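Local coordinates for protein Cow rumen GH26 endo-mannanase (Metagenome, PDB 6UEH) that hydrolyses internal beta-1,4-mannosidic bonds of mannans, probably including galactomannan, as a ruminal GH26 endo-mannanase carrying a CBM6-type accessory domain, at residues His312-Trp326 / Asn362-Tyr374. Numbering follows the deposited sequence.
Sequences HEAEGNVNTDGSGAW and NLYAWSPDSIQWY. With ACT (acetate ion), chain D.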
ATOM      1  N   HIS A 312      -2.984   1.145 -12.346  1.00 14.99           N
ATOM      2  CA  HIS A 312      -2.933   1.341 -10.903  1.00 15.94           C
ATOM      3  C   HIS A 312      -4.318   1.398 -10.259  1.00 17.81           C
ATOM      4  O   HIS A 312      -5.330   1.527 -10.952  1.00 18.40           O
ATOM      5  CB  HIS A 312      -2.148   2.617 -10.580  1.00 15.69           C
ATOM      6  CG  HIS A 312      -2.839   3.879 -10.996  1.00 15.49           C
ATOM      7  ND1 HIS A 312      -3.190   4.142 -12.303  1.00 15.70           N
ATOM      8  CD2 HIS A 312      -3.234   4.956 -10.276  1.00 16.78           C
ATOM      9  CE1 HIS A 312      -3.779   5.322 -12.369  1.00 16.90           C
ATOM     10  NE2 HIS A 312      -3.817   5.838 -11.154  1.00 17.65           N
ATOM     11  N   GLU A 313      -4.342   1.289  -8.931  1.00 17.64           N
ATOM     12  CA  GLU A 313      -5.573   1.329  -8.140  1.00 17.97           C
ATOM     13  C   GLU A 313      -6.641   0.387  -8.691  1.00 18.37           C
ATOM     14  O   GLU A 313      -7.823   0.727  -8.727  1.00 19.29           O
ATOM     15  CB  GLU A 313      -6.114   2.760  -8.073  1.00 18.34           C
ATOM     16  CG  GLU A 313      -5.169   3.746  -7.405  1.00 18.28           C
ATOM     17  CD  GLU A 313      -5.771   5.138  -7.265  1.00 20.30           C
ATOM     18  OE1 GLU A 313      -6.893   5.359  -7.764  1.00 20.69           O
ATOM     19  OE2 GLU A 313      -5.124   6.017  -6.656  1.00 19.88           O
ATOM     20  N   ALA A 314      -6.208  -0.799  -9.106  1.00 18.01           N
ATOM     21  CA  ALA A 314      -7.046  -1.721  -9.871  1.00 19.22           C
ATOM     22  C   ALA A 314      -8.344  -2.116  -9.169  1.00 20.22           C
ATOM     23  O   ALA A 314      -9.426  -1.980  -9.743  1.00 21.10           O
ATOM     24  CB  ALA A 314      -6.253  -2.965 -10.214  1.00 19.54           C
ATOM     25  N   GLU A 315      -8.238  -2.615  -7.942  1.00 20.16           N
ATOM     26  CA  GLU A 315      -9.417  -3.092  -7.229  1.00 21.15           C
ATOM     27  C   GLU A 315     -10.408  -1.969  -6.945  1.00 22.46           C
ATOM     28  O   GLU A 315     -11.621  -2.165  -7.035  1.00 24.81           O
ATOM     29  CB  GLU A 315      -9.027  -3.772  -5.914  1.00 20.20           C
ATOM     30  CG  GLU A 315     -10.233  -4.280  -5.131  1.00 21.06           C
ATOM     31  CD  GLU A 315      -9.863  -4.973  -3.833  1.00 21.33           C
ATOM     32  OE1 GLU A 315      -8.655  -5.082  -3.532  1.00 20.26           O
ATOM     33  OE2 GLU A 315     -10.788  -5.408  -3.114  1.00 21.88           O
ATOM     34  N   GLY A 316      -9.891  -0.791  -6.613  1.00 22.55           N
ATOM     35  CA  GLY A 316     -10.737   0.301  -6.170  1.00 24.85           C
ATOM     36  C   GLY A 316     -11.334  -0.042  -4.818  1.00 26.86           C
ATOM     37  O   GLY A 316     -10.611  -0.390  -3.885  1.00 26.49           O
ATOM     38  N   ASN A 317     -12.655   0.050  -4.706  1.00 28.98           N
ATOM     39  CA  ASN A 317     -13.336  -0.380  -3.491  1.00 31.24           C
ATOM     40  C   ASN A 317     -13.500  -1.898  -3.483  1.00 30.01           C
ATOM     41  O   ASN A 317     -13.512  -2.525  -4.542  1.00 29.27           O
ATOM     42  CB  ASN A 317     -14.686   0.320  -3.357  1.00 35.56           C
ATOM     43  CG  ASN A 317     -14.543   1.784  -2.991  1.00 37.93           C
ATOM     44  OD1 ASN A 317     -13.810   2.135  -2.067  1.00 38.94           O
ATOM     45  ND2 ASN A 317     -15.231   2.648  -3.726  1.00 39.41           N
ATOM     46  N   VAL A 318     -13.622  -2.471  -2.288  1.00 29.88           N
ATOM     47  CA  VAL A 318     -13.544  -3.921  -2.092  1.00 29.02           C
ATOM     48  C   VAL A 318     -14.415  -4.735  -3.056  1.00 28.68           C
ATOM     49  O   VAL A 318     -15.636  -4.579  -3.102  1.00 30.58           O
ATOM     50  CB  VAL A 318     -13.913  -4.303  -0.637  1.00 30.98           C
ATOM     51  CG1 VAL A 318     -15.222  -3.641  -0.204  1.00 33.25           C
ATOM     52  CG2 VAL A 318     -13.978  -5.816  -0.478  1.00 31.06           C
ATOM     53  N   ASN A 319     -13.754  -5.595  -3.829  1.00 27.26           N
ATOM     54  CA  ASN A 319     -14.409  -6.474  -4.794  1.00 28.30           C
ATOM     55  C   ASN A 319     -13.403  -7.397  -5.469  1.00 26.75           C
ATOM     56  O   ASN A 319     -12.193  -7.213  -5.338  1.00 25.22           O
ATOM     57  CB  ASN A 319     -15.136  -5.666  -5.871  1.00 28.93           C
ATOM     58  CG  ASN A 319     -14.204  -5.201  -6.973  1.00 27.22           C
ATOM     59  OD1 ASN A 319     -14.101  -5.838  -8.020  1.00 27.20           O
ATOM     60  ND2 ASN A 319     -13.508  -4.097  -6.738  1.00 25.72           N
ATOM     61  N   THR A 320     -13.910  -8.385  -6.200  1.00 27.44           N
ATOM     62  CA  THR A 320     -13.075  -9.191  -7.086  1.00 26.76           C
ATOM     63  C   THR A 320     -13.756  -9.360  -8.441  1.00 27.04           C
ATOM     64  O   THR A 320     -13.142  -9.830  -9.397  1.00 26.12           O
ATOM     65  CB  THR A 320     -12.774 -10.587  -6.501  1.00 27.73           C
ATOM     66  OG1 THR A 320     -13.992 -11.195  -6.053  1.00 29.78           O
ATOM     67  CG2 THR A 320     -11.794 -10.486  -5.338  1.00 26.77           C
ATOM     68  N   ASP A 321     -15.025  -8.967  -8.519  1.00 28.63           N
ATOM     69  CA  ASP A 321     -15.806  -9.163  -9.737  1.00 31.44           C
ATOM     70  C   ASP A 321     -15.821  -7.923 -10.634  1.00 31.09           C
ATOM     71  O   ASP A 321     -16.386  -7.950 -11.727  1.00 31.94           O
ATOM     72  CB  ASP A 321     -17.237  -9.579  -9.386  1.00 35.26           C
ATOM     73  CG  ASP A 321     -18.006  -8.489  -8.661  1.00 37.27           C
ATOM     74  OD1 ASP A 321     -17.374  -7.558  -8.119  1.00 37.40           O
ATOM     75  OD2 ASP A 321     -19.253  -8.572  -8.625  1.00 38.84           O
ATOM     76  N   GLY A 322     -15.203  -6.840 -10.169  1.00 30.57           N
ATOM     77  CA  GLY A 322     -15.086  -5.628 -10.963  1.00 29.77           C
ATOM     78  C   GLY A 322     -16.038  -4.522 -10.547  1.00 30.74           C
ATOM     79  O   GLY A 322     -15.891  -3.374 -10.970  1.00 31.09           O
ATOM     80  N   SER A 323     -17.005  -4.864  -9.701  1.00 30.80           N
ATOM     81  CA  SER A 323     -18.070  -3.939  -9.320  1.00 31.84           C
ATOM     82  C   SER A 323     -17.592  -2.746  -8.488  1.00 30.16           C
ATOM     83  O   SER A 323     -18.297  -1.741  -8.378  1.00 31.29           O
ATOM     84  CB  SER A 323     -19.161  -4.691  -8.552  1.00 34.76           C
ATOM     85  OG  SER A 323     -18.625  -5.369  -7.429  1.00 34.91           O
ATOM     86  N   GLY A 324     -16.402  -2.851  -7.903  1.00 27.61           N
ATOM     87  CA  GLY A 324     -15.890  -1.794  -7.049  1.00 25.68           C
ATOM     88  C   GLY A 324     -14.802  -0.950  -7.689  1.00 23.72           C
ATOM     89  O   GLY A 324     -14.357   0.043  -7.113  1.00 22.09           O
ATOM     90  N   ALA A 325     -14.373  -1.343  -8.883  1.00 22.49           N
ATOM     91  CA  ALA A 325     -13.289  -0.649  -9.568  1.00 22.23           C
ATOM     92  C   ALA A 325     -13.739   0.712 -10.088  1.00 23.57           C
ATOM     93  O   ALA A 325     -14.904   0.893 -10.444  1.00 24.46           O
ATOM     94  CB  ALA A 325     -12.762  -1.500 -10.705  1.00 22.45           C
ATOM     95  N   TRP A 326     -12.821   1.674 -10.125  1.00 22.70           N
ATOM     96  CA  TRP A 326     -13.151   2.981 -10.681  1.00 24.58           C
ATOM     97  C   TRP A 326     -12.352   3.283 -11.946  1.00 23.32           C
ATOM     98  O   TRP A 326     -12.632   4.255 -12.642  1.00 24.64           O
ATOM     99  CB  TRP A 326     -12.947   4.091  -9.644  1.00 25.81           C
ATOM    100  CG  TRP A 326     -11.633   4.070  -8.926  1.00 26.28           C
ATOM    101  CD1 TRP A 326     -10.394   4.247  -9.469  1.00 25.04           C
ATOM    102  CD2 TRP A 326     -11.433   3.896  -7.516  1.00 27.59           C
ATOM    103  NE1 TRP A 326      -9.433   4.177  -8.487  1.00 25.32           N
ATOM    104  CE2 TRP A 326     -10.046   3.964  -7.280  1.00 26.83           C
ATOM    105  CE3 TRP A 326     -12.293   3.683  -6.433  1.00 29.16           C
ATOM    106  CZ2 TRP A 326      -9.498   3.826  -6.005  1.00 27.31           C
ATOM    107  CZ3 TRP A 326     -11.749   3.546  -5.168  1.00 29.11           C
ATOM    108  CH2 TRP A 326     -10.364   3.618  -4.964  1.00 28.34           C
ATOM    109  N   ASN A 362      -0.198  -1.584  -7.647  1.00 15.98           N
ATOM    110  CA  ASN A 362      -1.004  -1.234  -6.489  1.00 17.15           C
ATOM    111  C   ASN A 362      -1.732  -2.452  -5.938  1.00 16.54           C
ATOM    112  O   ASN A 362      -2.165  -3.325  -6.689  1.00 17.01           O
ATOM    113  CB  ASN A 362      -2.019  -0.140  -6.837  1.00 17.89           C
ATOM    114  CG  ASN A 362      -1.459   1.263  -6.664  1.00 19.35           C
ATOM    115  OD1 ASN A 362      -1.383   2.032  -7.619  1.00 20.43           O
ATOM    116  ND2 ASN A 362      -1.080   1.604  -5.441  1.00 20.28           N
ATOM    117  N   LEU A 363      -1.843  -2.514  -4.621  1.00 15.51           N
ATOM    118  CA  LEU A 363      -2.730  -3.463  -3.971  1.00 16.11           C
ATOM    119  C   LEU A 363      -3.487  -2.719  -2.889  1.00 17.41           C
ATOM    120  O   LEU A 363      -3.018  -1.695  -2.389  1.00 16.31           O
ATOM    121  CB  LEU A 363      -1.955  -4.646  -3.379  1.00 15.92           C
ATOM    122  CG  LEU A 363      -1.367  -5.679  -4.345  1.00 15.19           C
ATOM    123  CD1 LEU A 363      -0.521  -6.693  -3.591  1.00 16.70           C
ATOM    124  CD2 LEU A 363      -2.465  -6.380  -5.122  1.00 18.43           C
ATOM    125  N   TYR A 364      -4.664  -3.220  -2.540  1.00 18.72           N
ATOM    126  CA  TYR A 364      -5.380  -2.705  -1.384  1.00 21.23           C
ATOM    127  C   TYR A 364      -5.408  -3.768  -0.294  1.00 22.25           C
ATOM    128  O   TYR A 364      -4.947  -4.888  -0.502  1.00 22.85           O
ATOM    129  CB  TYR A 364      -6.792  -2.264  -1.774  1.00 22.63           C
ATOM    130  CG  TYR A 364      -6.799  -0.966  -2.546  1.00 21.92           C
ATOM    131  CD1 TYR A 364      -6.826   0.256  -1.886  1.00 21.94           C
ATOM    132  CD2 TYR A 364      -6.753  -0.959  -3.935  1.00 22.11           C
ATOM    133  CE1 TYR A 364      -6.822   1.448  -2.587  1.00 21.91           C
ATOM    134  CE2 TYR A 364      -6.752   0.228  -4.645  1.00 22.25           C
ATOM    135  CZ  TYR A 364      -6.785   1.428  -3.966  1.00 22.84           C
ATOM    136  OH  TYR A 364      -6.780   2.612  -4.666  1.00 23.48           O
ATOM    137  N   ALA A 365      -5.932  -3.413   0.872  1.00 22.29           N
ATOM    138  CA  ALA A 365      -5.944  -4.332   2.001  1.00 23.74           C
ATOM    139  C   ALA A 365      -7.331  -4.435   2.622  1.00 24.86           C
ATOM    140  O   ALA A 365      -7.461  -4.636   3.829  1.00 25.64           O
ATOM    141  CB  ALA A 365      -4.931  -3.895   3.044  1.00 24.49           C
ATOM    142  N   TRP A 366      -8.364  -4.300   1.794  1.00 20.59           N
ATOM    143  CA  TRP A 366      -9.742  -4.340   2.276  1.00 22.98           C
ATOM    144  C   TRP A 366     -10.083  -5.686   2.906  1.00 24.83           C
ATOM    145  O   TRP A 366     -10.736  -5.751   3.947  1.00 25.52           O
ATOM    146  CB  TRP A 366     -10.729  -4.051   1.138  1.00 23.93           C
ATOM    147  CG  TRP A 366     -10.436  -2.812   0.350  1.00 23.98           C
ATOM    148  CD1 TRP A 366     -10.266  -2.725  -1.002  1.00 23.68           C
ATOM    149  CD2 TRP A 366     -10.285  -1.481   0.859  1.00 24.79           C
ATOM    150  NE1 TRP A 366     -10.019  -1.424  -1.366  1.00 24.41           N
ATOM    151  CE2 TRP A 366     -10.024  -0.640  -0.241  1.00 24.71           C
ATOM    152  CE3 TRP A 366     -10.346  -0.916   2.138  1.00 25.50           C
ATOM    153  CZ2 TRP A 366      -9.824   0.732  -0.103  1.00 25.51           C
ATOM    154  CZ3 TRP A 366     -10.143   0.446   2.274  1.00 25.47           C
ATOM    155  CH2 TRP A 366      -9.886   1.254   1.159  1.00 25.22           C
ATOM    156  N   SER A 367      -9.635  -6.758   2.261  1.00 25.43           N
ATOM    157  CA  SER A 367      -9.946  -8.112   2.692  1.00 25.35           C
ATOM    158  C   SER A 367      -8.853  -9.049   2.186  1.00 25.78           C
ATOM    159  O   SER A 367      -8.011  -8.630   1.394  1.00 25.87           O
ATOM    160  CB  SER A 367     -11.321  -8.537   2.165  1.00 25.34           C
ATOM    161  OG  SER A 367     -11.281  -8.777   0.770  1.00 23.51           O
ATOM    162  N   PRO A 368      -8.844 -10.311   2.648  1.00 26.27           N
ATOM    163  CA  PRO A 368      -7.885 -11.270   2.087  1.00 25.83           C
ATOM    164  C   PRO A 368      -7.992 -11.419   0.568  1.00 24.28           C
ATOM    165  O   PRO A 368      -6.985 -11.696  -0.086  1.00 23.28           O
ATOM    166  CB  PRO A 368      -8.255 -12.578   2.787  1.00 28.18           C
ATOM    167  CG  PRO A 368      -8.800 -12.145   4.099  1.00 28.75           C
ATOM    168  CD  PRO A 368      -9.531 -10.858   3.836  1.00 28.29           C
ATOM    169  N   ASP A 369      -9.189 -11.225   0.018  1.00 23.44           N
ATOM    170  CA  ASP A 369      -9.411 -11.367  -1.421  1.00 24.06           C
ATOM    171  C   ASP A 369      -8.736 -10.267  -2.238  1.00 22.20           C
ATOM    172  O   ASP A 369      -8.655 -10.359  -3.465  1.00 21.73           O
ATOM    173  CB  ASP A 369     -10.910 -11.384  -1.733  1.00 26.71           C
ATOM    174  CG  ASP A 369     -11.576 -12.687  -1.333  1.00 30.96           C
ATOM    175  OD1 ASP A 369     -10.858 -13.691  -1.130  1.00 30.92           O
ATOM    176  OD2 ASP A 369     -12.822 -12.710  -1.234  1.00 33.51           O
ATOM    177  N   SER A 370      -8.252  -9.230  -1.561  1.00 21.03           N
ATOM    178  CA  SER A 370      -7.552  -8.143  -2.236  1.00 20.43           C
ATOM    179  C   SER A 370      -6.284  -8.639  -2.929  1.00 20.24           C
ATOM    180  O   SER A 370      -5.779  -7.996  -3.846  1.00 18.19           O
ATOM    181  CB  SER A 370      -7.205  -7.028  -1.247  1.00 19.76           C
ATOM    182  OG  SER A 370      -8.371  -6.350  -0.817  1.00 20.93           O
ATOM    183  N   ILE A 371      -5.784  -9.792  -2.491  1.00 21.03           N
ATOM    184  CA  ILE A 371      -4.568 -10.367  -3.055  1.00 20.05           C
ATOM    185  C   ILE A 371      -4.818 -10.973  -4.438  1.00 20.00           C
ATOM    186  O   ILE A 371      -3.876 -11.284  -5.165  1.00 19.48           O
ATOM    187  CB  ILE A 371      -3.978 -11.446  -2.128  1.00 21.00           C
ATOM    188  CG1 ILE A 371      -2.481 -11.633  -2.399  1.00 20.73           C
ATOM    189  CG2 ILE A 371      -4.741 -12.762  -2.273  1.00 21.71           C
ATOM    190  CD1 ILE A 371      -1.833 -12.688  -1.525  1.00 21.87           C
ATOM    191  N   GLN A 372      -6.086 -11.130  -4.803  1.00 20.03           N
ATOM    192  CA  GLN A 372      -6.430 -11.681  -6.111  1.00 23.37           C
ATOM    193  C   GLN A 372      -6.101 -10.702  -7.236  1.00 22.16           C
ATOM    194  O   GLN A 372      -6.123 -11.068  -8.410  1.00 22.34           O
ATOM    195  CB  GLN A 372      -7.908 -12.066  -6.163  1.00 24.95           C
ATOM    196  CG  GLN A 372      -8.286 -13.168  -5.185  1.00 27.41           C
ATOM    197  CD  GLN A 372      -9.688 -13.691  -5.413  1.00 30.13           C
ATOM    198  OE1 GLN A 372     -10.221 -13.606  -6.520  1.00 31.25           O
ATOM    199  NE2 GLN A 372     -10.296 -14.235  -4.365  1.00 30.55           N
ATOM    200  N   TRP A 373      -5.791  -9.462  -6.872  1.00 19.17           N
ATOM    201  CA  TRP A 373      -5.409  -8.445  -7.846  1.00 20.07           C
ATOM    202  C   TRP A 373      -3.891  -8.369  -8.013  1.00 18.25           C
ATOM    203  O   TRP A 373      -3.380  -7.499  -8.718  1.00 17.86           O
ATOM    204  CB  TRP A 373      -5.955  -7.076  -7.433  1.00 19.96           C
ATOM    205  CG  TRP A 373      -7.449  -7.018  -7.378  1.00 20.78           C
ATOM    206  CD1 TRP A 373      -8.250  -7.426  -6.351  1.00 21.63           C
ATOM    207  CD2 TRP A 373      -8.325  -6.516  -8.395  1.00 21.67           C
ATOM    208  NE1 TRP A 373      -9.570  -7.212  -6.665  1.00 22.92           N
ATOM    209  CE2 TRP A 373      -9.643  -6.654  -7.914  1.00 23.07           C
ATOM    210  CE3 TRP A 373      -8.122  -5.962  -9.662  1.00 19.16           C
ATOM    211  CZ2 TRP A 373     -10.753  -6.259  -8.660  1.00 23.32           C
ATOM    212  CZ3 TRP A 373      -9.226  -5.572 -10.401  1.00 22.71           C
ATOM    213  CH2 TRP A 373     -10.526  -5.722  -9.897  1.00 23.73           C
ATOM    214  N   TYR A 374      -3.178  -9.282  -7.360  1.00 18.41           N
ATOM    215  CA  TYR A 374      -1.722  -9.350  -7.459  1.00 18.18           C
ATOM    216  C   TYR A 374      -1.308 -10.244  -8.625  1.00 20.63           C
ATOM    217  O   TYR A 374      -1.768 -11.379  -8.738  1.00 19.51           O
ATOM    218  CB  TYR A 374      -1.124  -9.857  -6.144  1.00 18.22           C
ATOM    219  CG  TYR A 374       0.384  -9.986  -6.133  1.00 18.50           C
ATOM    220  CD1 TYR A 374       1.199  -8.917  -6.490  1.00 17.59           C
ATOM    221  CD2 TYR A 374       0.993 -11.169  -5.735  1.00 19.02           C
ATOM    222  CE1 TYR A 374       2.577  -9.030  -6.469  1.00 18.61           C
ATOM    223  CE2 TYR A 374       2.370 -11.292  -5.709  1.00 18.89           C
ATOM    224  CZ  TYR A 374       3.157 -10.221  -6.075  1.00 19.94           C
ATOM    225  OH  TYR A 374       4.528 -10.343  -6.049  1.00 18.54           O
TER
HETATM  226  C   ACT D 603      -5.102   9.107  -9.465  1.00 27.04           C
HETATM  227  O   ACT D 603      -5.946   9.136 -10.387  1.00 26.89           O
HETATM  228  OXT ACT D 603      -4.179   8.274  -9.594  1.00 25.18           O
HETATM  229  CH3 ACT D 603      -5.193  10.021  -8.280  1.00 27.65           C
HETATM  230  O   HOH W   1      -3.332  -1.841  -9.480  1.00 15.25           O
HETATM  231  O   HOH W   2      -6.076  -5.155  -4.310  1.00 21.63           O
HETATM  232  O   HOH W   3     -11.209  -7.660  -2.059  1.00 26.15           O
HETATM  233  O   HOH W   4     -14.099 -11.492  -3.265  1.00 45.18           O
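Glu-315 and Trp-373 meet through a CH-pi contact: Glu-315 CB stands 3.5 Å from the centroid of the five-membered indole ring, almost on its normal. With CG anti to the backbone N (chi1 180°) and an extended chain, the glutamate crosses the indole, and its carboxylate lies nearly parallel to the ring plane. Ala-314 CB continues the apolar contact at Trp-373 CE3, while Val-318 CB packs 3.7 Å from Trp-366 CB.

Trp-373 exemplifies how an indole can join loops, its face taking side chains and its N-H a carbonyl. Trp-373 NE1 reaches Asn-319 O at 2.9 Å, the acceptor lying in the indole plane; Trp-366 NE1 donates to Gly-316 O at 2.8 Å, which sits over the centre of the Tyr-364 ring. Cutting Trp-373 back to an alanine is likely to leave Asn-319 O without its indole donor and open a gap against Glu-315 and Ala-314.

The Glu-315 carboxylate orders its own loop, OE2 accepting from Asn-319 N through the anti lone pair. A water 2.7 Å from Glu-315 OE1 links it to Tyr-364 N and Ser-370 O.

The Trp-326 ring edge, at CZ2, meets Tyr-364 OH at 3.3 Å, while its NE1 donates to Glu-313 OE1. Glu-313 N makes a weak bond to Asn-362 OD1, whose stronger partner is Arg-309. His-312 NE2 donates to an acetate that His-240 also binds.

These loops follow the adjacent parallel strands 306-309 and 357-362 of the TIM barrel, at the C-terminal rim where GH26 active sites lie. Helix 334-351 flanks Ala-314 and Trp-373, and helix 408-417 meets Ser-370.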